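Local coordinates for protein putative short-chain dehydrogenase/reductase (Burkholderia xenovorans, PDB 5JY1) that binds NAD and is probably an oxidoreductase of the short-chain dehydrogenase/reductase family, perhaps reducing 3-oxoacyl groups on acyl carrier protein, at residues A[149-154]-A[162-167]; A[176-181]-A[187-192]. All coordinates share one frame; numbering follows the deposited sequence. Where two conformers were deposited one is given.

Interaction 1 (A[149-154]-A[162-167]). With NAD (nicotinamide-adenine-dinucleotide), chain E; ACT (acetate ion), chain H.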
loop_
_atom_site.group_PDB
_atom_site.type_symbol
_atom_site.label_atom_id
_atom_site.label_comp_id
_atom_site.label_asym_id
_atom_site.label_seq_id
_atom_site.Cartn_x
_atom_site.Cartn_y
_atom_site.Cartn_z
ATOM N N PHE A 149 -9.980 -12.056 -8.627
ATOM C CA PHE A 149 -10.132 -10.759 -9.274
ATOM C C PHE A 149 -10.755 -9.770 -8.302
ATOM O O PHE A 149 -11.819 -10.033 -7.737
ATOM C CB PHE A 149 -10.981 -10.864 -10.543
ATOM C CG PHE A 149 -10.215 -11.363 -11.735
ATOM C CD1 PHE A 149 -9.515 -10.484 -12.536
ATOM C CD2 PHE A 149 -10.172 -12.709 -12.035
ATOM C CE1 PHE A 149 -8.795 -10.932 -13.634
ATOM C CE2 PHE A 149 -9.460 -13.166 -13.136
ATOM C CZ PHE A 149 -8.772 -12.276 -13.937
ATOM N N TYR A 150 -10.087 -8.638 -8.103
ATOM C CA TYR A 150 -10.692 -7.569 -7.323
ATOM C C TYR A 150 -10.766 -6.358 -8.246
ATOM O O TYR A 150 -10.882 -6.532 -9.467
ATOM C CB TYR A 150 -9.932 -7.334 -6.003
ATOM C CG TYR A 150 -8.629 -6.558 -6.066
ATOM C CD1 TYR A 150 -7.499 -7.095 -6.674
ATOM C CD2 TYR A 150 -8.520 -5.307 -5.463
ATOM C CE1 TYR A 150 -6.299 -6.382 -6.711
ATOM C CE2 TYR A 150 -7.346 -4.597 -5.492
ATOM C CZ TYR A 150 -6.240 -5.131 -6.116
ATOM O OH TYR A 150 -5.079 -4.409 -6.139
ATOM N N SER A 151 -10.731 -5.140 -7.715
ATOM C CA SER A 151 -10.944 -3.984 -8.565
ATOM C C SER A 151 -10.233 -2.767 -7.998
ATOM O O SER A 151 -10.134 -2.590 -6.778
ATOM C CB SER A 151 -12.439 -3.673 -8.731
ATOM O OG SER A 151 -12.623 -2.479 -9.485
ATOM N N ILE A 152 -9.765 -1.911 -8.908
ATOM C CA ILE A 152 -9.251 -0.597 -8.535
ATOM C C ILE A 152 -10.294 0.210 -7.768
ATOM O O ILE A 152 -9.935 1.095 -6.981
ATOM C CB ILE A 152 -8.768 0.150 -9.801
ATOM C CG1 ILE A 152 -8.057 1.452 -9.437
ATOM C CG2 ILE A 152 -9.941 0.467 -10.715
ATOM C CD1 ILE A 152 -7.448 2.140 -10.627
ATOM N N ASP A 153 -11.586 -0.090 -7.965
ATOM C CA ASP A 153 -12.636 0.608 -7.220
ATOM C C ASP A 153 -12.492 0.420 -5.713
ATOM O O ASP A 153 -12.926 1.288 -4.940
ATOM C CB ASP A 153 -14.020 0.121 -7.661
ATOM C CG ASP A 153 -14.428 0.630 -9.039
ATOM O OD1 ASP A 153 -13.699 1.443 -9.662
ATOM O OD2 ASP A 153 -15.520 0.226 -9.483
ATOM N N THR A 154 -11.923 -0.712 -5.268
ATOM C CA THR A 154 -11.725 -0.934 -3.835
ATOM C C THR A 154 -10.694 0.007 -3.254
ATOM O O THR A 154 -10.652 0.180 -2.030
ATOM C CB THR A 154 -11.254 -2.360 -3.529
ATOM O OG1 THR A 154 -9.908 -2.532 -4.012
ATOM C CG2 THR A 154 -12.146 -3.375 -4.184
ATOM N N GLY A 162 -20.487 1.000 -3.653
ATOM C CA GLY A 162 -20.083 0.721 -2.276
ATOM C C GLY A 162 -20.123 -0.753 -1.903
ATOM O O GLY A 162 -19.226 -1.254 -1.218
ATOM N N ASP A 163 -21.161 -1.470 -2.348
ATOM C CA ASP A 163 -21.258 -2.894 -2.029
ATOM C C ASP A 163 -20.174 -3.694 -2.744
ATOM O O ASP A 163 -19.529 -4.564 -2.149
ATOM C CB ASP A 163 -22.660 -3.423 -2.378
ATOM C CG ASP A 163 -23.089 -3.108 -3.815
ATOM O OD1 ASP A 163 -22.615 -2.122 -4.411
ATOM O OD2 ASP A 163 -23.925 -3.855 -4.360
ATOM N N TYR A 164 -19.977 -3.418 -4.033
ATOM C CA TYR A 164 -18.912 -4.040 -4.806
ATOM C C TYR A 164 -17.546 -3.787 -4.174
ATOM O O TYR A 164 -16.742 -4.716 -4.002
ATOM C CB TYR A 164 -18.990 -3.481 -6.224
ATOM C CG TYR A 164 -17.945 -3.925 -7.198
ATOM C CD1 TYR A 164 -18.075 -5.124 -7.882
ATOM C CD2 TYR A 164 -16.855 -3.116 -7.487
ATOM C CE1 TYR A 164 -17.129 -5.525 -8.799
ATOM C CE2 TYR A 164 -15.906 -3.505 -8.407
ATOM C CZ TYR A 164 -16.050 -4.709 -9.058
ATOM O OH TYR A 164 -15.113 -5.109 -9.978
ATOM N N ASN A 165 -17.279 -2.531 -3.796
ATOM C CA ASN A 165 -15.987 -2.177 -3.209
ATOM C C ASN A 165 -15.734 -2.944 -1.921
ATOM O O ASN A 165 -14.605 -3.369 -1.650
ATOM C CB ASN A 165 -15.915 -0.671 -2.926
ATOM C CG ASN A 165 -16.136 0.184 -4.156
ATOM O OD1 ASN A 165 -15.969 -0.269 -5.298
ATOM N ND2 ASN A 165 -16.513 1.442 -3.932
ATOM N N THR A 166 -16.778 -3.116 -1.109
ATOM C CA THR A 166 -16.663 -3.859 0.141
ATOM C C THR A 166 -16.364 -5.331 -0.118
ATOM O O THR A 166 -15.438 -5.901 0.470
ATOM C CB THR A 166 -17.958 -3.695 0.930
ATOM O OG1 THR A 166 -18.120 -2.307 1.259
ATOM C CG2 THR A 166 -17.936 -4.528 2.207
ATOM N N ALA A 167 -17.134 -5.960 -1.007
ATOM C CA ALA A 167 -16.950 -7.389 -1.263
ATOM C C ALA A 167 -15.596 -7.669 -1.903
ATOM O O ALA A 167 -14.903 -8.617 -1.512
ATOM C CB ALA A 167 -18.079 -7.915 -2.148
HETATM P PA NAD E . -18.850 -9.610 -17.336
HETATM O O1A NAD E . -20.105 -8.982 -16.810
HETATM O O2A NAD E . -18.509 -9.188 -18.758
HETATM O O5B NAD E . -18.935 -11.276 -17.253
HETATM C C5B NAD E . -19.453 -11.807 -16.084
HETATM C C4B NAD E . -19.624 -13.367 -16.290
HETATM O O4B NAD E . -19.993 -13.887 -15.169
HETATM C C3B NAD E . -20.804 -13.604 -17.295
HETATM O O3B NAD E . -20.429 -14.539 -18.260
HETATM C C2B NAD E . -21.908 -14.121 -16.405
HETATM O O2B NAD E . -22.913 -14.925 -17.194
HETATM C C1B NAD E . -21.236 -14.844 -15.529
HETATM N N9A NAD E . -22.013 -15.071 -14.324
HETATM C C8A NAD E . -22.830 -14.193 -13.738
HETATM N N7A NAD E . -23.355 -14.771 -12.677
HETATM C C5A NAD E . -22.865 -16.012 -12.603
HETATM C C6A NAD E . -23.103 -17.034 -11.683
HETATM N N6A NAD E . -23.913 -17.191 -10.482
HETATM N N1A NAD E . -22.490 -18.194 -11.822
HETATM C C2A NAD E . -21.623 -18.386 -12.872
HETATM N N3A NAD E . -21.392 -17.403 -13.775
HETATM C C4A NAD E . -22.030 -16.200 -13.619
HETATM O O3 NAD E . -17.622 -9.210 -16.309
HETATM P PN NAD E . -16.148 -8.606 -16.661
HETATM O O1N NAD E . -16.285 -7.130 -16.999
HETATM O O2N NAD E . -15.443 -9.334 -17.821
HETATM O O5D NAD E . -15.262 -8.715 -15.266
HETATM C C5D NAD E . -14.772 -9.992 -14.861
HETATM C C4D NAD E . -14.037 -9.869 -13.485
HETATM O O4D NAD E . -13.191 -8.841 -13.504
HETATM C C3D NAD E . -15.071 -9.549 -12.401
HETATM O O3D NAD E . -14.752 -10.143 -11.235
HETATM C C2D NAD E . -14.967 -8.010 -12.266
HETATM O O2D NAD E . -15.520 -7.640 -10.936
HETATM C C1D NAD E . -13.676 -7.783 -12.390
HETATM N N1N NAD E . -13.381 -6.443 -12.872
HETATM C C2N NAD E . -13.531 -6.126 -14.186
HETATM C C3N NAD E . -13.252 -4.837 -14.648
HETATM C C7N NAD E . -13.419 -4.472 -16.105
HETATM O O7N NAD E . -12.999 -3.407 -16.530
HETATM N N7N NAD E . -14.068 -5.358 -16.989
HETATM C C4N NAD E . -12.821 -3.883 -13.762
HETATM C C5N NAD E . -12.664 -4.195 -12.458
HETATM C C6N NAD E . -12.943 -5.492 -12.003
HETATM C C ACT H . -16.646 -4.477 -13.075
HETATM O O ACT H . -16.456 -3.248 -12.971
HETATM O OXT ACT H . -16.441 -5.147 -12.041
HETATM C CH3 ACT H . -17.092 -5.105 -14.363
HETATM O O HOH W 1 -14.759 -1.851 -11.118
#

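Interaction 2 (A[176-181]-A[187-192])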
loop_
_atom_site.group_PDB
_atom_site.type_symbol
_atom_site.label_atom_id
_atom_site.label_comp_id
_atom_site.label_asym_id
_atom_site.label_seq_id
_atom_site.Cartn_x
_atom_site.Cartn_y
_atom_site.Cartn_z
ATOM N N ARG A 176 -4.827 -13.005 0.627
ATOM C CA ARG A 176 -3.647 -13.015 1.484
ATOM C C ARG A 176 -3.689 -14.157 2.499
ATOM O O ARG A 176 -2.652 -14.761 2.790
ATOM C CB ARG A 176 -3.515 -11.663 2.190
ATOM C CG ARG A 176 -3.319 -10.505 1.215
ATOM C CD ARG A 176 -3.309 -9.188 1.974
ATOM N NE ARG A 176 -3.094 -8.032 1.104
ATOM C CZ ARG A 176 -3.578 -6.822 1.370
ATOM N NH1 ARG A 176 -4.309 -6.624 2.466
ATOM N NH2 ARG A 176 -3.350 -5.815 0.535
ATOM N N SER A 177 -4.868 -14.457 3.063
ATOM C CA SER A 177 -4.959 -15.515 4.064
ATOM C C SER A 177 -4.590 -16.859 3.465
ATOM O O SER A 177 -3.826 -17.634 4.052
ATOM C CB SER A 177 -6.379 -15.588 4.640
ATOM O OG SER A 177 -6.803 -14.353 5.183
ATOM N N ALA A 178 -5.149 -17.165 2.301
ATOM C CA ALA A 178 -4.873 -18.458 1.688
ATOM C C ALA A 178 -3.439 -18.524 1.172
ATOM O O ALA A 178 -2.798 -19.575 1.247
ATOM C CB ALA A 178 -5.852 -18.717 0.557
ATOM N N ALA A 179 -2.914 -17.411 0.657
ATOM C CA ALA A 179 -1.510 -17.404 0.258
ATOM C C ALA A 179 -0.608 -17.725 1.440
ATOM O O ALA A 179 0.307 -18.548 1.331
ATOM C CB ALA A 179 -1.136 -16.046 -0.338
ATOM N N SER A 180 -0.902 -17.126 2.596
ATOM C CA SER A 180 -0.091 -17.346 3.787
ATOM C C SER A 180 -0.103 -18.810 4.208
ATOM O O SER A 180 0.949 -19.393 4.500
ATOM C CB SER A 180 -0.617 -16.451 4.910
ATOM O OG SER A 180 -0.000 -16.727 6.149
ATOM N N GLU A 181 -1.294 -19.418 4.262
ATOM C CA GLU A 181 -1.414 -20.762 4.822
ATOM C C GLU A 181 -1.132 -21.877 3.822
ATOM O O GLU A 181 -0.599 -22.928 4.209
ATOM C CB GLU A 181 -2.818 -20.970 5.406
ATOM C CG GLU A 181 -3.198 -19.997 6.515
ATOM C CD GLU A 181 -4.416 -20.487 7.308
ATOM O OE1 GLU A 181 -5.001 -19.683 8.071
ATOM O OE2 GLU A 181 -4.772 -21.678 7.159
ATOM N N ILE A 187 0.693 -24.228 -3.204
ATOM C CA ILE A 187 -0.484 -23.556 -3.748
ATOM C C ILE A 187 -0.281 -22.055 -3.581
ATOM O O ILE A 187 -0.212 -21.556 -2.451
ATOM C CB ILE A 187 -1.778 -24.000 -3.049
ATOM C CG1 ILE A 187 -1.982 -25.518 -3.162
ATOM C CG2 ILE A 187 -2.954 -23.240 -3.634
ATOM C CD1 ILE A 187 -3.136 -26.055 -2.268
ATOM N N THR A 188 -0.198 -21.327 -4.687
ATOM C CA THR A 188 -0.100 -19.876 -4.606
ATOM C C THR A 188 -1.459 -19.235 -4.859
ATOM O O THR A 188 -2.334 -19.813 -5.511
ATOM C CB THR A 188 0.910 -19.321 -5.602
ATOM O OG1 THR A 188 0.444 -19.569 -6.931
ATOM C CG2 THR A 188 2.284 -19.970 -5.403
ATOM N N VAL A 189 -1.642 -18.035 -4.313
ATOM C CA VAL A 189 -2.923 -17.336 -4.364
ATOM C C VAL A 189 -2.616 -15.857 -4.556
ATOM O O VAL A 189 -1.942 -15.248 -3.717
ATOM C CB VAL A 189 -3.762 -17.541 -3.086
ATOM C CG1 VAL A 189 -5.192 -17.057 -3.288
ATOM C CG2 VAL A 189 -3.763 -19.008 -2.619
ATOM N N ASN A 190 -3.094 -15.289 -5.659
ATOM C CA ASN A 190 -2.824 -13.900 -6.016
ATOM C C ASN A 190 -4.105 -13.273 -6.554
ATOM O O ASN A 190 -5.042 -13.971 -6.941
ATOM C CB ASN A 190 -1.694 -13.818 -7.055
ATOM C CG ASN A 190 -0.361 -14.305 -6.506
ATOM O OD1 ASN A 190 0.315 -13.586 -5.761
ATOM N ND2 ASN A 190 0.034 -15.522 -6.877
ATOM N N ALA A 191 -4.144 -11.941 -6.593
ATOM C CA ALA A 191 -5.338 -11.244 -7.046
ATOM C C ALA A 191 -4.970 -10.222 -8.114
ATOM O O ALA A 191 -3.981 -9.499 -7.978
ATOM C CB ALA A 191 -6.068 -10.550 -5.878
ATOM N N ILE A 192 -5.775 -10.171 -9.174
ATOM C CA ILE A 192 -5.595 -9.215 -10.264
ATOM C C ILE A 192 -6.703 -8.176 -10.189
ATOM O O ILE A 192 -7.872 -8.519 -9.980
ATOM C CB ILE A 192 -5.618 -9.922 -11.635
ATOM C CG1 ILE A 192 -4.371 -10.797 -11.808
ATOM C CG2 ILE A 192 -5.769 -8.904 -12.771
ATOM C CD1 ILE A 192 -4.402 -11.635 -13.084
HETATM O O HOH W 2 0.989 -19.422 -1.186
#

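Interaction 1 (A[149-154]-A[162-167])
Tyr-164 OH is gripped by NAD and an acetate: it hydrogen-bonds NAD O2D, which sits at the ring edge, at 2.7 Å. The acetate, probably from the crystallisation liquor, comes so close through OXT that this bond is doubtful. Ser-151 CB packs on Tyr-164 OH at 3.3 Å. The tyrosine CG is anti to the backbone N (chi1 177°), which carries the ring away from its helix to the cofactor. Ser-151 OG also lies in the ring plane, at its edge. It is 3.4 Å from NAD C5N and bonds a water that also reaches the acetate and, weakly, Asp-153 OD2 and Tyr-164 OH.

Ser-151, Tyr-164 and nearby Lys-168 match the Ser-Tyr-Lys set of the short-chain dehydrogenase/reductase family, with Tyr and Lys in a YxxxK sequence. Lys-168 NZ bonds both NAD and Phe-149 O.

Ser-151 OG also accepts from Asp-153 N, capping the turn into the helix. Ser-151 O takes two bonds from Thr-154, from N and OG1, and OG1 comes almost straight on (C=O...donor angle 173°).

Farther along, Asn-165 OD1 presses on Asp-153 CB at 3.1 Å. The amide and carboxylate planes are turned 77° apart. Asn-165 ND2 bonds Ala-158 O of its own chain and Ser-177 OG of the second subunit, and Asp-153 OD2 bonds His-161 ND1. Thr-154 CG2 rests on Asn-165 O at 3.5 Å.

Interaction 2 (A[176-181]-A[187-192])
No ring or other flat side chain enters the contact where Ala-178 and Ala-179 meet Val-189, so the flat groups that touch are of the backbone. The carbonyl of Val-189 is one of them: its O meets the Ala-179 CB methyl at 3.6 Å. The flat side chains of both segments have other partners. Those of Asn-190 and Arg-176 set off away from the other segment. The Asn-190 amide bonds Glu-249 N through OD1 and Val-246 O through ND2. Arg-176 NH1 bonds Thr-154 O of the second subunit, and Glu-181 OE1 and OE2 bond Leu-160 N and Leu-108 N of that subunit.

The side-chain packing is apolar. Val-189 points its side chain at the helix and sets its two branches differently. CG1 is anti to the backbone N (chi1 -168°). CG2 lies beside the backbone N and does the touching, 3.8 Å from Ala-178 CB. The same methyl sits 3.7 Å from Ala-179 N, against the helix backbone itself. Ala-179 CB and Val-189 CB pass at 4.1 Å. The small alanines let the helix backbone come close to the strand, with the CA atoms of Ala-179 and Val-189 4.8 Å apart.

Helix 162-182 follows strand 144-149 and leads into strand 187-194, its parallel neighbour in the sheet. This is a beta-alpha-beta crossover of the Rossmann fold, and the contact packs the end of the helix on the strand it feeds. Met-131 of helix 113-141 touches both Ala-178 and Val-189.

A water joins the two segments at the backbone. It donates to Ala-179 O and to Ile-187 O, each at 2.8 Å, and so links the carbonyls across the contact. Leu-259 of the third subunit packs on Ala-179.

Interaction 1 closes before interaction 2 opens along the chain, and their centres are 18 Å apart. Helix 162-182 serves both. Its first turns face the loop after strand 144-149, beside the cofactor. Its last turns lie on strand 187-194. The two strands are neighbours in the parallel sheet, and the contacts meet there: Tyr-150 N probably bonds Ile-192 O at 2.9 Å. One helix thus runs from the NAD pocket to the body of the sheet. Both contacts also touch the second subunit. Arg-176 and Ser-177 of interaction 2 bond Thr-154 and Asn-165 of the second subunit, so interaction 2 of one chain meets interaction 1 of the other.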